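Local atomic coordinates of exotoxin type A (Streptococcus pyogenes phage T12, PDB entry 1FNU), a protein that acts as a phage-encoded toxin and superantigen, probably by bridging MHC class II molecules and T-cell receptors as related bacterial toxins do. Residues F23-D28 against L145-R150; H44-N49 against E66-F71; G102-E107 against N204-N209; T141-D146 against M199-N204. All blocks are in the same frame, centred on the assembly; numbering follows the deposited sequence.

Contact 1. Residues F23-D28 against L145-R150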
# COMPACT_ATOMS: atom_id res chain seq x y z
N PHE A 23 -18.57 -11.17 4.94
CA PHE A 23 -18.90 -10.36 3.77
C PHE A 23 -18.45 -10.98 2.42
O PHE A 23 -19.04 -10.65 1.40
CB PHE A 23 -18.33 -8.92 3.96
CG PHE A 23 -19.08 -8.10 4.98
CD1 PHE A 23 -20.32 -7.54 4.65
CD2 PHE A 23 -18.50 -7.83 6.26
CE1 PHE A 23 -21.01 -6.70 5.55
CE2 PHE A 23 -19.15 -7.02 7.19
CZ PHE A 23 -20.43 -6.43 6.84
N LEU A 24 -17.48 -11.89 2.45
CA LEU A 24 -16.97 -12.57 1.26
C LEU A 24 -18.04 -13.58 0.75
O LEU A 24 -18.31 -13.70 -0.43
CB LEU A 24 -15.70 -13.38 1.58
CG LEU A 24 -14.37 -12.74 2.03
CD1 LEU A 24 -13.31 -13.82 2.37
CD2 LEU A 24 -13.92 -11.70 0.94
N TYR A 25 -18.71 -14.26 1.67
CA TYR A 25 -19.68 -15.27 1.28
C TYR A 25 -21.16 -14.88 1.28
O TYR A 25 -22.02 -15.59 0.67
CB TYR A 25 -19.44 -16.52 2.10
CG TYR A 25 -18.06 -17.14 1.81
CD1 TYR A 25 -17.83 -17.86 0.63
CD2 TYR A 25 -17.01 -17.00 2.71
CE1 TYR A 25 -16.59 -18.47 0.34
CE2 TYR A 25 -15.76 -17.58 2.47
CZ TYR A 25 -15.54 -18.32 1.28
OH TYR A 25 -14.32 -18.87 1.05
N GLU A 26 -21.46 -13.79 1.96
CA GLU A 26 -22.80 -13.25 1.95
C GLU A 26 -22.90 -12.41 0.66
O GLU A 26 -23.96 -12.35 0.06
CB GLU A 26 -23.02 -12.35 3.13
CG GLU A 26 -24.34 -11.53 3.09
CD GLU A 26 -25.57 -12.41 3.09
OE1 GLU A 26 -25.48 -13.54 3.61
OE2 GLU A 26 -26.63 -11.96 2.58
N GLY A 27 -21.82 -11.75 0.24
CA GLY A 27 -21.85 -10.92 -0.97
C GLY A 27 -21.95 -11.76 -2.25
O GLY A 27 -21.90 -13.00 -2.16
N ASP A 28 -22.19 -11.12 -3.40
CA ASP A 28 -22.27 -11.82 -4.66
C ASP A 28 -20.87 -12.18 -5.14
O ASP A 28 -19.87 -11.54 -4.76
CB ASP A 28 -22.91 -10.95 -5.74
CG ASP A 28 -24.34 -10.73 -5.47
OD1 ASP A 28 -24.90 -11.66 -4.87
OD2 ASP A 28 -24.89 -9.69 -5.80
N LEU A 145 -18.16 -24.04 -6.29
CA LEU A 145 -19.10 -24.89 -5.54
C LEU A 145 -19.12 -24.54 -4.06
O LEU A 145 -20.20 -24.54 -3.45
CB LEU A 145 -18.73 -26.32 -5.76
CG LEU A 145 -18.87 -26.70 -7.25
CD1 LEU A 145 -18.38 -28.08 -7.34
CD2 LEU A 145 -20.22 -26.69 -7.75
N ASP A 146 -17.95 -24.23 -3.52
CA ASP A 146 -17.76 -23.80 -2.09
C ASP A 146 -18.50 -22.47 -1.94
O ASP A 146 -19.30 -22.29 -1.02
CB ASP A 146 -16.27 -23.68 -1.85
CG ASP A 146 -15.91 -23.40 -0.42
OD1 ASP A 146 -16.66 -23.81 0.50
OD2 ASP A 146 -14.83 -22.79 -0.21
N TYR A 147 -18.33 -21.55 -2.88
CA TYR A 147 -19.05 -20.30 -2.74
C TYR A 147 -20.51 -20.61 -2.58
O TYR A 147 -21.11 -20.20 -1.63
CB TYR A 147 -18.89 -19.37 -3.92
CG TYR A 147 -19.84 -18.22 -3.73
CD1 TYR A 147 -19.56 -17.19 -2.80
CD2 TYR A 147 -21.05 -18.18 -4.41
CE1 TYR A 147 -20.51 -16.16 -2.55
CE2 TYR A 147 -22.01 -17.13 -4.17
CZ TYR A 147 -21.74 -16.14 -3.23
OH TYR A 147 -22.78 -15.14 -3.03
N LYS A 148 -21.10 -21.31 -3.56
CA LYS A 148 -22.52 -21.67 -3.40
C LYS A 148 -22.85 -22.46 -2.11
O LYS A 148 -23.87 -22.23 -1.48
CB LYS A 148 -22.96 -22.44 -4.64
CG LYS A 148 -22.97 -21.48 -5.83
CD LYS A 148 -23.00 -22.23 -7.19
CE LYS A 148 -23.55 -21.40 -8.36
NZ LYS A 148 -23.30 -22.02 -9.73
N VAL A 149 -21.99 -23.37 -1.67
CA VAL A 149 -22.36 -24.06 -0.44
C VAL A 149 -22.42 -23.02 0.68
O VAL A 149 -23.39 -22.96 1.46
CB VAL A 149 -21.31 -25.11 -0.09
CG1 VAL A 149 -21.50 -25.62 1.38
CG2 VAL A 149 -21.39 -26.26 -1.09
N ARG A 150 -21.37 -22.20 0.79
CA ARG A 150 -21.32 -21.21 1.84
C ARG A 150 -22.37 -20.08 1.82
O ARG A 150 -22.86 -19.74 2.90
CB ARG A 150 -19.91 -20.65 2.02
CG ARG A 150 -18.88 -21.73 2.39
CD ARG A 150 -17.61 -21.05 2.89
NE ARG A 150 -16.39 -21.72 2.45
CZ ARG A 150 -15.17 -21.39 2.87
NH1 ARG A 150 -15.03 -20.39 3.77
NH2 ARG A 150 -14.10 -22.06 2.43
O HOH W 1 -24.92 -15.01 -4.20
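Leu-24 meets Tyr-147 through its carbonyl oxygen, which lies at the edge of the tyrosine ring, near its plane. Tyr-25 carries most of the contact. Its CG stands beside the backbone N (chi1 -63°), which carries the ring to the Arg-150 side chain lying across one face. Arg-150 CD sits over the middle of the ring, a CH-pi contact of 3.7 Å from CD to the centroid, and the guanidinium extends over the phenol end with its plane 23° from the ring. Although Arg-150 NH1 comes within 3.2 Å of Tyr-25 OH, the hydroxyl lies over the guanidinium face, where no N-H points; it bonds Tyr-201 OH instead. Tyr-25 O is buried without a polar partner. Gly-27, just past the end of helix 19-26, gives its O to Tyr-147 OH in a hydrogen bond modelled as very short, 2.5 Å, whose length is doubtful. The arginine is held side-on by Asp-146, with NE to OD1 nearly straight at 177° and NH2 to OD2 at 2.8 Å. Paired with Asp-146, and with NH1 bonded to Tyr-197 OH, the buried guanidinium is probably well enough satisfied to lie against the Tyr-25 ring.

Contact 2. Residues H44-N49 against E66-F71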
# COMPACT_ATOMS: atom_id res chain seq x y z
N HIS A 44 2.36 -14.94 -12.62
CA HIS A 44 1.39 -15.97 -12.26
C HIS A 44 -0.03 -15.50 -12.18
O HIS A 44 -0.90 -16.21 -11.70
CB HIS A 44 1.74 -16.65 -10.94
CG HIS A 44 1.79 -15.71 -9.76
ND1 HIS A 44 2.95 -15.15 -9.30
CD2 HIS A 44 0.80 -15.16 -9.02
CE1 HIS A 44 2.68 -14.29 -8.32
NE2 HIS A 44 1.38 -14.28 -8.13
N ASP A 45 -0.25 -14.27 -12.62
CA ASP A 45 -1.58 -13.73 -12.61
C ASP A 45 -2.04 -13.38 -14.00
O ASP A 45 -1.23 -13.37 -14.93
CB ASP A 45 -1.69 -12.49 -11.65
CG ASP A 45 -0.93 -11.20 -12.14
OD1 ASP A 45 -1.15 -10.66 -13.27
OD2 ASP A 45 -0.12 -10.63 -11.34
N LEU A 46 -3.37 -13.14 -14.13
CA LEU A 46 -3.95 -12.63 -15.41
C LEU A 46 -5.01 -11.54 -14.97
O LEU A 46 -5.69 -11.71 -13.98
CB LEU A 46 -4.63 -13.75 -16.27
CG LEU A 46 -3.72 -14.88 -16.87
CD1 LEU A 46 -4.63 -16.06 -17.37
CD2 LEU A 46 -2.80 -14.20 -17.98
N ILE A 47 -5.08 -10.45 -15.73
CA ILE A 47 -5.93 -9.28 -15.51
C ILE A 47 -6.90 -9.28 -16.63
O ILE A 47 -6.53 -9.57 -17.79
CB ILE A 47 -5.07 -8.01 -15.59
CG1 ILE A 47 -4.06 -8.04 -14.45
CG2 ILE A 47 -5.92 -6.76 -15.59
CD1 ILE A 47 -3.20 -6.80 -14.47
N TYR A 48 -8.14 -8.98 -16.30
CA TYR A 48 -9.26 -8.99 -17.24
C TYR A 48 -9.97 -7.66 -17.21
O TYR A 48 -10.17 -7.05 -16.15
CB TYR A 48 -10.28 -10.13 -16.96
CG TYR A 48 -9.76 -11.57 -17.21
CD1 TYR A 48 -8.82 -12.17 -16.34
CD2 TYR A 48 -10.14 -12.28 -18.36
CE1 TYR A 48 -8.29 -13.46 -16.63
CE2 TYR A 48 -9.62 -13.55 -18.65
CZ TYR A 48 -8.70 -14.14 -17.80
OH TYR A 48 -8.18 -15.38 -18.15
N ASN A 49 -10.22 -7.15 -18.41
CA ASN A 49 -10.90 -5.88 -18.50
C ASN A 49 -12.38 -6.22 -18.38
O ASN A 49 -13.07 -6.35 -19.40
CB ASN A 49 -10.60 -5.18 -19.87
CG ASN A 49 -11.41 -3.90 -20.05
OD1 ASN A 49 -11.38 -3.06 -19.16
ND2 ASN A 49 -12.20 -3.75 -21.21
N GLU A 66 3.27 -21.17 -15.14
CA GLU A 66 2.74 -22.10 -16.14
C GLU A 66 1.24 -22.02 -16.27
O GLU A 66 0.73 -22.09 -17.40
CB GLU A 66 3.11 -23.54 -15.87
CG GLU A 66 4.53 -23.85 -16.34
CD GLU A 66 5.63 -23.36 -15.39
OE1 GLU A 66 5.33 -22.55 -14.42
OE2 GLU A 66 6.80 -23.83 -15.66
N MET A 67 0.52 -21.91 -15.13
CA MET A 67 -0.95 -21.81 -15.17
C MET A 67 -1.45 -20.51 -15.82
O MET A 67 -2.35 -20.57 -16.69
CB MET A 67 -1.54 -22.00 -13.75
CG MET A 67 -3.08 -22.24 -13.74
SD MET A 67 -3.77 -22.76 -12.10
CE MET A 67 -3.18 -24.51 -11.86
N ALA A 68 -0.90 -19.34 -15.45
CA ALA A 68 -1.31 -18.09 -16.10
C ALA A 68 -1.10 -18.21 -17.63
O ALA A 68 -1.99 -17.85 -18.40
CB ALA A 68 -0.53 -16.86 -15.56
N THR A 69 0.07 -18.69 -18.04
CA THR A 69 0.28 -18.83 -19.49
C THR A 69 -0.67 -19.88 -20.12
O THR A 69 -1.09 -19.70 -21.26
CB THR A 69 1.90 -18.96 -19.89
OG1 THR A 69 2.14 -19.87 -21.00
CG2 THR A 69 2.72 -19.35 -18.72
N LEU A 70 -1.12 -20.89 -19.37
CA LEU A 70 -2.05 -21.90 -19.97
C LEU A 70 -3.36 -21.19 -20.39
O LEU A 70 -3.90 -21.46 -21.47
CB LEU A 70 -2.43 -23.03 -18.98
CG LEU A 70 -2.78 -24.48 -19.45
CD1 LEU A 70 -3.81 -24.99 -18.45
CD2 LEU A 70 -3.32 -24.64 -20.90
N PHE A 71 -3.86 -20.27 -19.54
CA PHE A 71 -5.11 -19.56 -19.82
C PHE A 71 -4.97 -18.22 -20.42
O PHE A 71 -5.97 -17.65 -20.87
CB PHE A 71 -5.92 -19.41 -18.54
CG PHE A 71 -6.45 -20.71 -18.04
CD1 PHE A 71 -7.49 -21.34 -18.73
CD2 PHE A 71 -5.90 -21.34 -16.91
CE1 PHE A 71 -7.97 -22.55 -18.28
CE2 PHE A 71 -6.40 -22.58 -16.48
CZ PHE A 71 -7.43 -23.16 -17.16
O HOH W 2 -7.98 -15.83 -20.57
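Tyr-48 and Phe-71 both bring flat rings to this contact, but each meets the other segment with something other than a ring face. Tyr-48 reaches across with its hydroxyl, which donates to a water at 2.5 Å from OH, and that water donates to Phe-71 O. The Phe-71 ring leads away toward Val-76 and Val-103, leaving its CB to touch Leu-46. The His-44 imidazole also turns away and makes a weak hydrogen bond to Glu-61. Between these groups, side-chain methyls pack on each other and on backbone atoms. Leu-46 points at the helix with CG beside its backbone N (chi1 -66°), which brings CD1 to the end of the helical segment, 3.8 Å from Phe-71 CB and 3.4 Å from Ala-68 O. In strand order 1-4-5-3-2 the sheet closes into the five-stranded OB barrel, and helix 65-72, between the third and fourth strands, packs against strand 45-48. The axes of strand 45-48 and helix 66-71 pass 7.9 Å apart at 37°. Alanine suits position 68 because a single methyl lets the backbones close in: Ala-68 CB sits 3.6 Å from Asp-45 O and 3.7 Å from His-44 C. Asp-45 directs its carboxylate to the far side of the strand, where backbone N-H groups of Leu-41 and Leu-42 bind it; its side chain lies about 9 Å from a bound cadmium ion.

Contact 3. Residues G102-E107 against N204-N209; sequences GVTNHE and NETLDN. Unlike the reference sequence in segment 204-209: Asn-209 (reference Ser).
Asn-204 presents its side-chain amide to the backbone of Val-103 much as a neighbouring strand would, satisfying both the N-H and the C=O of that one residue. Val-103 N donates to Asn-204 OD1 at 2.8 Å in an almost straight bond (172°) that lies in the carbonyl plane, on a lone pair. Asn-204 ND2 returns the favour to Val-103 O at 3.1 Å, rather more bent. With CG anti to N (chi1 -158°), the amide extends far enough for both bonds. Gly-102 N is equally near Asn-204 OD1, but the angle is too poor for a bond. Val-103 O also accepts from a water, 2.8 Å away, which donates likewise to Thr-206 OG1. The threonine hydroxyl spends its own proton on Asn-204 O at 2.9 Å, bracing the backbone that bears the amide. Gly-102 and Asn-204 both have positive phi, readily adopted by glycine and tolerated by asparagine. Strand 96-105 pairs through Gly-102 and Thr-104 with strand 75-80, leaving the polar groups of Val-103 facing the other way, toward the beta-grasp domain; Phe-71 of helix 65-72 packs on Val-103 and Asn-204, while Leu-207 continues into the pairing of strands 206-208 and 139-141.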
# COMPACT_ATOMS: atom_id res chain seq x y z
N GLY A 102 -10.33 -19.68 -9.91
CA GLY A 102 -11.66 -19.48 -10.49
C GLY A 102 -11.78 -19.47 -12.01
O GLY A 102 -12.71 -18.92 -12.55
N VAL A 103 -10.82 -20.05 -12.70
CA VAL A 103 -10.79 -20.01 -14.16
C VAL A 103 -11.04 -21.35 -14.86
O VAL A 103 -10.37 -22.33 -14.53
CB VAL A 103 -9.38 -19.55 -14.59
CG1 VAL A 103 -9.19 -19.76 -16.14
CG2 VAL A 103 -9.16 -18.09 -14.17
N THR A 104 -11.92 -21.38 -15.86
CA THR A 104 -12.17 -22.61 -16.58
C THR A 104 -12.33 -22.31 -18.04
O THR A 104 -12.86 -21.28 -18.40
CB THR A 104 -13.42 -23.31 -16.06
OG1 THR A 104 -14.53 -22.45 -16.24
CG2 THR A 104 -13.26 -23.64 -14.62
N ASN A 105 -11.84 -23.19 -18.93
CA ASN A 105 -11.98 -22.84 -20.35
C ASN A 105 -13.43 -22.65 -20.70
O ASN A 105 -14.28 -23.32 -20.18
CB ASN A 105 -11.38 -23.93 -21.28
CG ASN A 105 -9.92 -24.15 -21.07
OD1 ASN A 105 -9.10 -23.25 -21.25
ND2 ASN A 105 -9.57 -25.35 -20.68
N HIS A 106 -13.76 -21.71 -21.57
CA HIS A 106 -15.15 -21.56 -21.97
C HIS A 106 -15.63 -22.67 -22.95
O HIS A 106 -16.65 -23.31 -22.70
CB HIS A 106 -15.40 -20.19 -22.63
CG HIS A 106 -16.85 -19.91 -22.89
ND1 HIS A 106 -17.48 -20.27 -24.07
CD2 HIS A 106 -17.81 -19.41 -22.09
CE1 HIS A 106 -18.77 -19.99 -23.97
NE2 HIS A 106 -19.00 -19.47 -22.78
N GLU A 107 -14.89 -22.89 -24.04
CA GLU A 107 -15.24 -23.87 -25.12
C GLU A 107 -15.84 -25.24 -24.72
O GLU A 107 -15.11 -26.07 -24.21
CB GLU A 107 -13.98 -24.16 -25.98
CG GLU A 107 -14.20 -24.19 -27.53
CD GLU A 107 -12.86 -24.33 -28.28
OE1 GLU A 107 -12.21 -25.40 -28.15
OE2 GLU A 107 -12.44 -23.35 -28.97
N ASN A 204 -6.54 -23.24 -8.36
CA ASN A 204 -7.59 -23.32 -9.37
C ASN A 204 -8.16 -24.70 -9.52
O ASN A 204 -8.60 -25.06 -10.60
CB ASN A 204 -6.97 -22.87 -10.69
CG ASN A 204 -7.98 -22.39 -11.68
OD1 ASN A 204 -8.90 -21.61 -11.39
ND2 ASN A 204 -7.76 -22.81 -12.93
N GLU A 205 -8.16 -25.48 -8.44
CA GLU A 205 -8.69 -26.85 -8.46
C GLU A 205 -10.07 -26.94 -9.16
O GLU A 205 -11.01 -26.20 -8.86
CB GLU A 205 -8.74 -27.39 -7.02
CG GLU A 205 -9.29 -28.77 -6.85
CD GLU A 205 -8.43 -29.90 -7.47
OE1 GLU A 205 -8.17 -29.87 -8.73
OE2 GLU A 205 -8.04 -30.84 -6.69
N THR A 206 -10.16 -27.88 -10.10
CA THR A 206 -11.34 -28.06 -10.93
C THR A 206 -11.79 -29.53 -10.98
O THR A 206 -10.99 -30.45 -11.01
CB THR A 206 -10.98 -27.54 -12.40
OG1 THR A 206 -10.58 -26.14 -12.35
CG2 THR A 206 -12.18 -27.63 -13.35
N LEU A 207 -13.08 -29.77 -10.98
CA LEU A 207 -13.47 -31.16 -11.06
C LEU A 207 -14.69 -31.37 -11.84
O LEU A 207 -15.39 -30.45 -12.16
CB LEU A 207 -13.58 -31.79 -9.70
CG LEU A 207 -14.16 -30.73 -8.79
CD1 LEU A 207 -15.57 -30.69 -9.09
CD2 LEU A 207 -13.90 -31.08 -7.39
N ASP A 208 -14.92 -32.63 -12.16
CA ASP A 208 -16.07 -32.99 -12.99
C ASP A 208 -17.35 -32.88 -12.13
O ASP A 208 -17.51 -33.63 -11.16
CB ASP A 208 -15.72 -34.40 -13.44
CG ASP A 208 -16.83 -35.12 -14.20
OD1 ASP A 208 -17.94 -34.55 -14.32
OD2 ASP A 208 -16.49 -36.28 -14.67
N ASN A 209 -18.26 -32.00 -12.46
CA ASN A 209 -19.41 -31.94 -11.59
C ASN A 209 -20.40 -33.09 -11.62
O ASN A 209 -21.24 -33.16 -10.73
CB ASN A 209 -20.17 -30.66 -11.80
CG ASN A 209 -20.54 -30.47 -13.17
OD1 ASN A 209 -19.86 -30.95 -14.03
ND2 ASN A 209 -21.59 -29.72 -13.44
O HOH W 3 -9.90 -25.09 -14.87

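Contact 4. Residues T141-D146 against M199-N204; sequences TAQELD and MIYKDN
Gln-143 lies flat over the Tyr-201 ring, and this stacking is the broadest part of the contact. Its chain is extended (chi1 -175°), which sets CG above the ring centre in a CH-pi contact of 3.3 Å from CG to the centroid. The amide follows over the same face, its plane only 12° from that of the ring. A long, flat-ended glutamine suits such a surface; Ile-200 CG1 covers the opposite face. The hydrogen bonding across the segments is at the far end of the ring, where Tyr-201 OH donates to Asp-146 OD2 at 2.6 Å. It meets OD2 from 37° above the carboxylate plane; the same OD2 also takes Arg-150 NH2. Within the segments, Thr-141 is the N-cap of helix 142-157: its OG1 accepts from Glu-144 N at 3.0 Å. Residues 201-204 make a type I turn closed by Asn-204 N to Tyr-201 O. Beyond the stack, apolar contact is slight: Thr-141 CG2 lies 3.9 Å from Asn-204 OD1, itself bonded to Val-103 N. Tyr-201, ending the 3-10 segment, packs on the N-terminal part of helix 142-157, with Tyr-100 of strand 96-105 against Tyr-201 and Phe-184 of strand 182-185 against Ile-200 and Asp-146.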
# COMPACT_ATOMS: atom_id res chain seq x y z
N THR A 141 -14.77 -25.09 -10.97
CA THR A 141 -13.76 -25.02 -9.92
C THR A 141 -14.40 -25.37 -8.59
O THR A 141 -15.57 -25.19 -8.41
CB THR A 141 -13.08 -23.61 -9.76
OG1 THR A 141 -14.02 -22.68 -9.22
CG2 THR A 141 -12.55 -23.09 -11.11
N ALA A 142 -13.61 -25.93 -7.68
CA ALA A 142 -14.07 -26.24 -6.31
C ALA A 142 -14.55 -24.84 -5.72
O ALA A 142 -15.59 -24.72 -5.01
CB ALA A 142 -12.89 -26.78 -5.50
N GLN A 143 -13.79 -23.79 -6.05
CA GLN A 143 -14.17 -22.49 -5.58
C GLN A 143 -15.65 -22.17 -5.86
O GLN A 143 -16.44 -21.74 -4.96
CB GLN A 143 -13.25 -21.40 -6.24
CG GLN A 143 -13.51 -19.98 -5.69
CD GLN A 143 -12.67 -18.89 -6.26
OE1 GLN A 143 -11.86 -19.11 -7.15
NE2 GLN A 143 -12.86 -17.68 -5.76
N GLU A 144 -16.06 -22.34 -7.09
CA GLU A 144 -17.43 -22.00 -7.38
C GLU A 144 -18.45 -22.78 -6.50
O GLU A 144 -19.46 -22.25 -5.98
CB GLU A 144 -17.71 -22.20 -8.88
CG GLU A 144 -19.16 -22.32 -9.22
CD GLU A 144 -19.42 -22.43 -10.74
OE1 GLU A 144 -18.49 -22.19 -11.54
OE2 GLU A 144 -20.58 -22.73 -11.14
N LEU A 145 -18.16 -24.04 -6.29
CA LEU A 145 -19.10 -24.89 -5.54
C LEU A 145 -19.12 -24.54 -4.06
O LEU A 145 -20.20 -24.54 -3.45
CB LEU A 145 -18.73 -26.32 -5.76
CG LEU A 145 -18.87 -26.70 -7.25
CD1 LEU A 145 -18.38 -28.08 -7.34
CD2 LEU A 145 -20.22 -26.69 -7.75
N ASP A 146 -17.95 -24.23 -3.52
CA ASP A 146 -17.76 -23.80 -2.09
C ASP A 146 -18.50 -22.47 -1.94
O ASP A 146 -19.30 -22.29 -1.02
CB ASP A 146 -16.27 -23.68 -1.85
CG ASP A 146 -15.91 -23.40 -0.42
OD1 ASP A 146 -16.66 -23.81 0.50
OD2 ASP A 146 -14.83 -22.79 -0.21
N MET A 199 -6.32 -17.81 -0.60
CA MET A 199 -5.31 -18.56 -1.30
C MET A 199 -5.75 -20.02 -1.27
O MET A 199 -5.15 -20.79 -1.97
CB MET A 199 -3.92 -18.32 -0.69
CG MET A 199 -3.37 -16.90 -1.02
SD MET A 199 -1.78 -16.48 -0.17
CE MET A 199 -0.68 -17.44 -0.96
N ILE A 200 -6.79 -20.41 -0.53
CA ILE A 200 -7.23 -21.82 -0.70
C ILE A 200 -7.72 -22.07 -2.16
O ILE A 200 -7.85 -23.23 -2.58
CB ILE A 200 -8.40 -22.19 0.28
CG1 ILE A 200 -9.51 -21.14 0.13
CG2 ILE A 200 -7.79 -22.36 1.74
CD1 ILE A 200 -10.86 -21.49 0.72
N TYR A 201 -7.97 -21.01 -2.93
CA TYR A 201 -8.44 -21.14 -4.32
C TYR A 201 -7.37 -20.90 -5.39
O TYR A 201 -7.64 -20.95 -6.64
CB TYR A 201 -9.54 -20.11 -4.62
CG TYR A 201 -10.67 -20.25 -3.71
CD1 TYR A 201 -11.16 -21.52 -3.37
CD2 TYR A 201 -11.31 -19.11 -3.17
CE1 TYR A 201 -12.27 -21.64 -2.54
CE2 TYR A 201 -12.40 -19.20 -2.36
CZ TYR A 201 -12.90 -20.46 -2.04
OH TYR A 201 -14.01 -20.50 -1.23
N LYS A 202 -6.18 -20.58 -4.91
CA LYS A 202 -5.12 -20.27 -5.83
C LYS A 202 -4.76 -21.40 -6.81
O LYS A 202 -4.36 -21.12 -7.96
CB LYS A 202 -3.85 -19.87 -5.04
CG LYS A 202 -2.86 -18.99 -5.79
CD LYS A 202 -1.69 -18.54 -4.88
CE LYS A 202 -0.32 -19.17 -5.28
NZ LYS A 202 0.37 -18.56 -6.42
N ASP A 203 -4.90 -22.66 -6.39
CA ASP A 203 -4.44 -23.74 -7.28
C ASP A 203 -5.46 -24.02 -8.36
O ASP A 203 -5.26 -24.90 -9.15
CB ASP A 203 -4.06 -25.03 -6.53
CG ASP A 203 -5.26 -25.70 -5.82
OD1 ASP A 203 -6.46 -25.46 -6.15
OD2 ASP A 203 -4.96 -26.53 -4.90
N ASN A 204 -6.54 -23.24 -8.36
CA ASN A 204 -7.59 -23.32 -9.37
C ASN A 204 -8.16 -24.70 -9.52
O ASN A 204 -8.60 -25.06 -10.60
CB ASN A 204 -6.97 -22.87 -10.69
CG ASN A 204 -7.98 -22.39 -11.68
OD1 ASN A 204 -8.90 -21.61 -11.39
ND2 ASN A 204 -7.76 -22.81 -12.93

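In the fold
From the N terminus, contact 1 opens on helix 19-26. Contact 2 opens and closes soon afterwards, nested inside that loop and wholly within the OB-fold. Contact 3 opens at the end of strand 96-105, and contact 4 at the start of helix 142-157. Contact 1 then closes on the same helix, sharing Leu-145 and Asp-146 with contact 4. The chain next closes contact 4 and finally contact 3, which share Asn-204: contact 4 nests inside contact 3, and contact 3 crosses contact 1. Contact 1 ties the N-terminal helix 19-26, and contact 3 the last barrel strand, to the beta-grasp domain, with centres about 17 Å apart. Contact 4 lies between them, and Met-67 and Phe-71 link contact 2 to Asn-204.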